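PDB 5IX8: putative sugar ABC transport system, substrate-binding protein from Bordetella parapertussis, which probably binds a carbohydrate in the periplasm and delivers it to an ABC transporter, as members of solute-binding protein family 2 do. Local coordinates for residues A[195-209]-A[218-232]. Residues are numbered along the deposited sequence; the frame is centred on the assembly and turned at random.
Sequences LMRTPDAEYVFTPVT and AARQANRPVKVLTSA. With SO4 (sulfate ion), chain D.
The guanidinium of Arg-224 lies between Leu-195 CD2, 3.6 Å above the centre of one face, and Pro-199 O, offset toward the rim of the other. Its edge meets a carbonyl of the last turn of helix 184-197 and the two ends of the type I turn 198-201: NH1 donates to Leu-195 O (2.8 Å), while NH2 donates to Thr-198 O and, at 3.0 Å, to Ala-201 O. NE donates to a water that in turn hydrogen-bonds to Ala-201 O. Arginine suits the place because its several N-H groups radiate in one plane toward different carbonyls, and bends at chi2 (-81°) and chi3 (-65°) turn its edge toward them. Leu-195 suits the junction because CD1 reaches Ala-218 and Ala-222 near the end of helix 209-221.

Beyond this cluster, strands 201-205 and 227-231 run parallel, Val-204 N and O bonding to Lys-227 O and Leu-229 N. Beta-branched Val-204 packs CG2 on Val-226 CG2 (4.0 Å); on the other face the Tyr-203 ring lies beside the aliphatic part of Lys-227, its hydroxyl held by Asp-136. At the C-terminal ends Thr-230 OG1 donates to Thr-206 OG1 (2.8 Å), which sits between its backbone N and carbonyl carbon (chi1 69°), where it reaches a lone pair of Leu-229 O.

Strand bonds and threonine pair thus join both strands of a right-handed beta-alpha-beta crossover, while Arg-224 anchors the loop before strand 227-231 to helix 184-197 and its turn; the carbonyls would be expected to stabilise its positive charge.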
loop_
_atom_site.group_PDB
_atom_site.type_symbol
_atom_site.label_atom_id
_atom_site.label_comp_id
_atom_site.label_asym_id
_atom_site.label_seq_id
_atom_site.Cartn_x
_atom_site.Cartn_y
_atom_site.Cartn_z
ATOM N N LEU A 195 12.055 -21.597 -5.614
ATOM C CA LEU A 195 11.509 -22.655 -6.485
ATOM C C LEU A 195 12.454 -23.841 -6.546
ATOM O O LEU A 195 12.018 -25.006 -6.554
ATOM C CB LEU A 195 11.254 -22.129 -7.908
ATOM C CG LEU A 195 10.047 -21.205 -8.086
ATOM C CD1 LEU A 195 10.182 -20.491 -9.414
ATOM C CD2 LEU A 195 8.760 -22.018 -7.999
HETATM N N MSE A 196 13.754 -23.566 -6.608
HETATM C CA MSE A 196 14.728 -24.648 -6.646
HETATM C C MSE A 196 14.682 -25.441 -5.328
HETATM O O MSE A 196 14.771 -26.672 -5.315
HETATM C CB MSE A 196 16.144 -24.101 -6.897
HETATM C CG MSE A 196 17.190 -25.208 -7.055
HETATM SE SE MSE A 196 18.861 -24.441 -7.555
HETATM C CE MSE A 196 18.120 -22.947 -8.569
ATOM N N ARG A 197 14.552 -24.727 -4.220
ATOM C CA ARG A 197 14.569 -25.357 -2.900
ATOM C C ARG A 197 13.247 -26.002 -2.527
ATOM O O ARG A 197 13.203 -26.784 -1.560
ATOM C CB ARG A 197 14.935 -24.308 -1.847
ATOM C CG ARG A 197 16.388 -23.834 -2.008
ATOM C CD ARG A 197 16.645 -22.462 -1.300
ATOM N NE ARG A 197 16.358 -22.580 0.125
ATOM C CZ ARG A 197 16.137 -21.549 0.936
ATOM N NH1 ARG A 197 15.827 -21.785 2.190
ATOM N NH2 ARG A 197 16.209 -20.288 0.491
ATOM N N THR A 198 12.168 -25.676 -3.240
ATOM C CA THR A 198 10.825 -26.160 -2.919
ATOM C C THR A 198 10.222 -26.761 -4.183
ATOM O O THR A 198 9.267 -26.236 -4.760
ATOM C CB THR A 198 9.970 -25.026 -2.359
ATOM O OG1 THR A 198 10.796 -24.126 -1.592
ATOM C CG2 THR A 198 8.892 -25.556 -1.455
ATOM N N PRO A 199 10.768 -27.882 -4.642
ATOM C CA PRO A 199 10.351 -28.416 -5.954
ATOM C C PRO A 199 8.876 -28.767 -6.033
ATOM O O PRO A 199 8.326 -28.835 -7.142
ATOM C CB PRO A 199 11.229 -29.662 -6.117
ATOM C CG PRO A 199 11.629 -30.008 -4.698
ATOM C CD PRO A 199 11.778 -28.725 -3.980
ATOM N N ASP A 200 8.216 -29.015 -4.909
ATOM C CA ASP A 200 6.821 -29.418 -4.957
ATOM C C ASP A 200 5.860 -28.249 -4.760
ATOM O O ASP A 200 4.643 -28.457 -4.779
ATOM C CB ASP A 200 6.558 -30.519 -3.907
ATOM C CG ASP A 200 7.351 -31.795 -4.182
ATOM O OD1 ASP A 200 7.696 -32.065 -5.355
ATOM O OD2 ASP A 200 7.634 -32.531 -3.224
ATOM N N ALA A 201 6.362 -27.023 -4.597
ATOM C CA ALA A 201 5.456 -25.893 -4.415
ATOM C C ALA A 201 4.549 -25.681 -5.630
ATOM O O ALA A 201 4.980 -25.807 -6.785
ATOM C CB ALA A 201 6.261 -24.612 -4.165
ATOM N N GLU A 202 3.290 -25.307 -5.367
ATOM C CA GLU A 202 2.337 -25.023 -6.437
ATOM C C GLU A 202 1.861 -23.581 -6.407
ATOM O O GLU A 202 1.112 -23.161 -7.300
ATOM C CB GLU A 202 1.141 -25.973 -6.350
ATOM C CG GLU A 202 1.556 -27.383 -6.750
ATOM C CD GLU A 202 0.457 -28.395 -6.596
ATOM O OE1 GLU A 202 -0.439 -28.439 -7.460
ATOM O OE2 GLU A 202 0.476 -29.144 -5.608
ATOM N N TYR A 203 2.302 -22.807 -5.424
ATOM C CA TYR A 203 1.856 -21.440 -5.235
ATOM C C TYR A 203 3.033 -20.633 -4.745
ATOM O O TYR A 203 3.939 -21.179 -4.116
ATOM C CB TYR A 203 0.771 -21.340 -4.182
ATOM C CG TYR A 203 -0.475 -22.075 -4.545
ATOM C CD1 TYR A 203 -1.433 -21.476 -5.336
ATOM C CD2 TYR A 203 -0.713 -23.365 -4.087
ATOM C CE1 TYR A 203 -2.613 -22.147 -5.678
ATOM C CE2 TYR A 203 -1.897 -24.048 -4.411
ATOM C CZ TYR A 203 -2.838 -23.424 -5.207
ATOM O OH TYR A 203 -4.011 -24.062 -5.546
ATOM N N VAL A 204 2.983 -19.321 -4.996
ATOM C CA VAL A 204 3.942 -18.373 -4.430
ATOM C C VAL A 204 3.147 -17.197 -3.886
ATOM O O VAL A 204 2.300 -16.630 -4.590
ATOM C CB VAL A 204 4.978 -17.872 -5.459
ATOM C CG1 VAL A 204 5.961 -16.866 -4.793
ATOM C CG2 VAL A 204 5.745 -19.041 -6.083
ATOM N N PHE A 205 3.397 -16.841 -2.635
ATOM C CA PHE A 205 2.769 -15.673 -2.034
ATOM C C PHE A 205 3.755 -14.520 -2.030
ATOM O O PHE A 205 4.905 -14.703 -1.636
ATOM C CB PHE A 205 2.328 -15.972 -0.606
ATOM C CG PHE A 205 1.925 -14.755 0.149
ATOM C CD1 PHE A 205 0.631 -14.255 0.032
ATOM C CD2 PHE A 205 2.841 -14.101 0.955
ATOM C CE1 PHE A 205 0.232 -13.124 0.738
ATOM C CE2 PHE A 205 2.474 -12.960 1.637
ATOM C CZ PHE A 205 1.148 -12.464 1.534
ATOM N N THR A 206 3.302 -13.336 -2.441
ATOM C CA THR A 206 4.079 -12.100 -2.392
ATOM C C THR A 206 3.168 -10.987 -1.898
ATOM O O THR A 206 1.952 -11.005 -2.173
ATOM C CB THR A 206 4.635 -11.680 -3.776
ATOM O OG1 THR A 206 3.544 -11.263 -4.621
ATOM C CG2 THR A 206 5.446 -12.811 -4.457
ATOM N N PRO A 207 3.724 -9.973 -1.226
ATOM C CA PRO A 207 2.865 -8.921 -0.681
ATOM C C PRO A 207 2.681 -7.715 -1.566
ATOM O O PRO A 207 1.817 -6.898 -1.225
ATOM C CB PRO A 207 3.603 -8.523 0.609
ATOM C CG PRO A 207 5.110 -8.635 0.187
ATOM C CD PRO A 207 5.056 -9.969 -0.589
ATOM N N VAL A 208 3.463 -7.549 -2.647
ATOM C CA VAL A 208 3.456 -6.306 -3.426
ATOM C C VAL A 208 3.758 -6.595 -4.885
ATOM O O VAL A 208 4.414 -7.588 -5.226
ATOM C CB VAL A 208 4.476 -5.257 -2.918
ATOM C CG1 VAL A 208 4.246 -4.912 -1.496
ATOM C CG2 VAL A 208 5.915 -5.766 -3.107
ATOM N N THR A 209 3.291 -5.682 -5.745
ATOM C CA THR A 209 3.399 -5.750 -7.199
ATOM C C THR A 209 4.729 -6.281 -7.710
ATOM O O THR A 209 4.775 -7.264 -8.451
ATOM C CB THR A 209 3.181 -4.357 -7.808
ATOM O OG1 THR A 209 2.047 -3.721 -7.217
ATOM C CG2 THR A 209 2.991 -4.484 -9.305
ATOM N N ALA A 218 10.461 -15.559 -12.517
ATOM C CA ALA A 218 11.167 -16.759 -12.063
ATOM C C ALA A 218 10.418 -18.024 -12.449
ATOM O O ALA A 218 11.038 -19.010 -12.874
ATOM C CB ALA A 218 11.392 -16.720 -10.544
ATOM N N ALA A 219 9.094 -18.029 -12.269
ATOM C CA ALA A 219 8.292 -19.195 -12.616
ATOM C C ALA A 219 8.367 -19.462 -14.109
ATOM O O ALA A 219 8.498 -20.618 -14.534
ATOM C CB ALA A 219 6.835 -18.975 -12.174
ATOM N N ARG A 220 8.343 -18.394 -14.923
ATOM C CA ARG A 220 8.435 -18.578 -16.371
ATOM C C ARG A 220 9.786 -19.179 -16.746
ATOM O O ARG A 220 9.866 -20.104 -17.572
ATOM C CB ARG A 220 8.209 -17.232 -17.086
ATOM C CG ARG A 220 6.742 -16.770 -17.114
ATOM C CD ARG A 220 6.552 -15.343 -17.692
ATOM N NE ARG A 220 5.134 -14.954 -17.697
ATOM C CZ ARG A 220 4.667 -13.736 -17.993
ATOM N NH1 ARG A 220 5.498 -12.742 -18.302
ATOM N NH2 ARG A 220 3.355 -13.503 -17.980
ATOM N N GLN A 221 10.863 -18.661 -16.161
ATOM C CA GLN A 221 12.184 -19.159 -16.513
ATOM C C GLN A 221 12.347 -20.615 -16.093
ATOM O O GLN A 221 12.951 -21.408 -16.829
ATOM C CB GLN A 221 13.276 -18.272 -15.892
ATOM C CG GLN A 221 14.696 -18.834 -16.080
ATOM C CD GLN A 221 15.835 -17.772 -15.933
ATOM O OE1 GLN A 221 16.554 -17.761 -14.962
ATOM N NE2 GLN A 221 16.014 -16.938 -16.945
ATOM N N ALA A 222 11.793 -20.993 -14.938
ATOM C CA ALA A 222 11.936 -22.361 -14.430
ATOM C C ALA A 222 10.916 -23.330 -15.012
ATOM O O ALA A 222 10.910 -24.500 -14.622
ATOM C CB ALA A 222 11.808 -22.379 -12.899
ATOM N N ASN A 223 10.035 -22.864 -15.896
ATOM C CA ASN A 223 8.944 -23.682 -16.428
ATOM C C ASN A 223 8.124 -24.338 -15.319
ATOM O O ASN A 223 7.737 -25.510 -15.414
ATOM C CB ASN A 223 9.482 -24.742 -17.389
ATOM C CG ASN A 223 10.102 -24.130 -18.625
ATOM O OD1 ASN A 223 11.205 -24.506 -19.052
ATOM N ND2 ASN A 223 9.419 -23.143 -19.187
ATOM N N ARG A 224 7.865 -23.584 -14.253
ATOM C CA ARG A 224 7.092 -24.073 -13.114
ATOM C C ARG A 224 5.692 -23.480 -13.160
ATOM O O ARG A 224 5.540 -22.247 -13.107
ATOM C CB ARG A 224 7.776 -23.712 -11.787
ATOM C CG ARG A 224 9.006 -24.568 -11.467
ATOM C CD ARG A 224 8.616 -25.933 -10.864
ATOM N NE ARG A 224 7.971 -25.807 -9.549
ATOM C CZ ARG A 224 8.642 -25.650 -8.409
ATOM N NH1 ARG A 224 9.996 -25.587 -8.436
ATOM N NH2 ARG A 224 7.972 -25.548 -7.251
ATOM N N PRO A 225 4.672 -24.294 -13.231
ATOM C CA PRO A 225 3.304 -23.775 -13.354
ATOM C C PRO A 225 2.731 -23.317 -12.025
ATOM O O PRO A 225 1.575 -23.620 -11.716
ATOM C CB PRO A 225 2.530 -24.981 -13.900
ATOM C CG PRO A 225 3.258 -26.167 -13.263
ATOM C CD PRO A 225 4.735 -25.771 -13.271
ATOM N N VAL A 226 3.500 -22.595 -11.242
ATOM C CA VAL A 226 2.986 -22.122 -9.962
ATOM C C VAL A 226 2.032 -20.966 -10.203
ATOM O O VAL A 226 2.176 -20.203 -11.171
ATOM C CB VAL A 226 4.120 -21.707 -9.007
ATOM C CG1 VAL A 226 4.951 -22.930 -8.599
ATOM C CG2 VAL A 226 5.010 -20.611 -9.637
ATOM N N LYS A 227 1.075 -20.819 -9.286
ATOM C CA LYS A 227 0.141 -19.700 -9.291
ATOM C C LYS A 227 0.610 -18.698 -8.257
ATOM O O LYS A 227 0.940 -19.081 -7.130
ATOM C CB LYS A 227 -1.287 -20.147 -8.973
ATOM C CG LYS A 227 -1.830 -21.123 -9.991
ATOM C CD LYS A 227 -3.176 -21.664 -9.551
ATOM C CE LYS A 227 -3.807 -22.429 -10.692
ATOM N NZ LYS A 227 -3.900 -21.506 -11.876
ATOM N N VAL A 228 0.617 -17.425 -8.627
ATOM C CA VAL A 228 1.172 -16.368 -7.786
ATOM C C VAL A 228 0.035 -15.536 -7.210
ATOM O O VAL A 228 -0.960 -15.269 -7.895
ATOM C CB VAL A 228 2.174 -15.499 -8.577
ATOM C CG1 VAL A 228 2.714 -14.348 -7.711
ATOM C CG2 VAL A 228 3.303 -16.393 -9.094
ATOM N N LEU A 229 0.159 -15.196 -5.928
ATOM C CA LEU A 229 -0.710 -14.257 -5.238
ATOM C C LEU A 229 0.091 -13.008 -4.968
ATOM O O LEU A 229 1.267 -13.089 -4.588
ATOM C CB LEU A 229 -1.208 -14.828 -3.905
ATOM C CG LEU A 229 -2.107 -16.057 -4.085
ATOM C CD1 LEU A 229 -1.328 -17.327 -3.936
ATOM C CD2 LEU A 229 -3.276 -16.017 -3.122
ATOM N N THR A 230 -0.544 -11.858 -5.140
ATOM C CA THR A 230 0.168 -10.618 -4.917
ATOM C C THR A 230 -0.843 -9.519 -4.614
ATOM O O THR A 230 -2.030 -9.777 -4.394
ATOM C CB THR A 230 1.040 -10.309 -6.142
ATOM O OG1 THR A 230 1.978 -9.262 -5.841
ATOM C CG2 THR A 230 0.178 -9.900 -7.313
ATOM N N SER A 231 -0.354 -8.277 -4.575
ATOM C CA SER A 231 -1.189 -7.162 -4.189
ATOM C C SER A 231 -0.807 -5.943 -5.008
ATOM O O SER A 231 0.350 -5.786 -5.395
ATOM C CB SER A 231 -1.042 -6.898 -2.685
ATOM O OG SER A 231 -1.970 -5.911 -2.268
ATOM N N ALA A 232 -1.810 -5.113 -5.291
ATOM C CA ALA A 232 -1.708 -3.821 -5.967
ATOM C C ALA A 232 -1.598 -3.983 -7.479
ATOM O O ALA A 232 -0.554 -4.383 -8.002
ATOM C CB ALA A 232 -0.539 -2.992 -5.431
HETATM S S SO4 D . 2.681 -17.575 -18.414
HETATM O O1 SO4 D . 1.230 -17.541 -18.462
HETATM O O2 SO4 D . 3.152 -16.788 -17.270
HETATM O O3 SO4 D . 3.131 -18.958 -18.274
HETATM O O4 SO4 D . 3.180 -17.013 -19.663
HETATM O O HOH W 1 5.265 -26.398 -9.689
#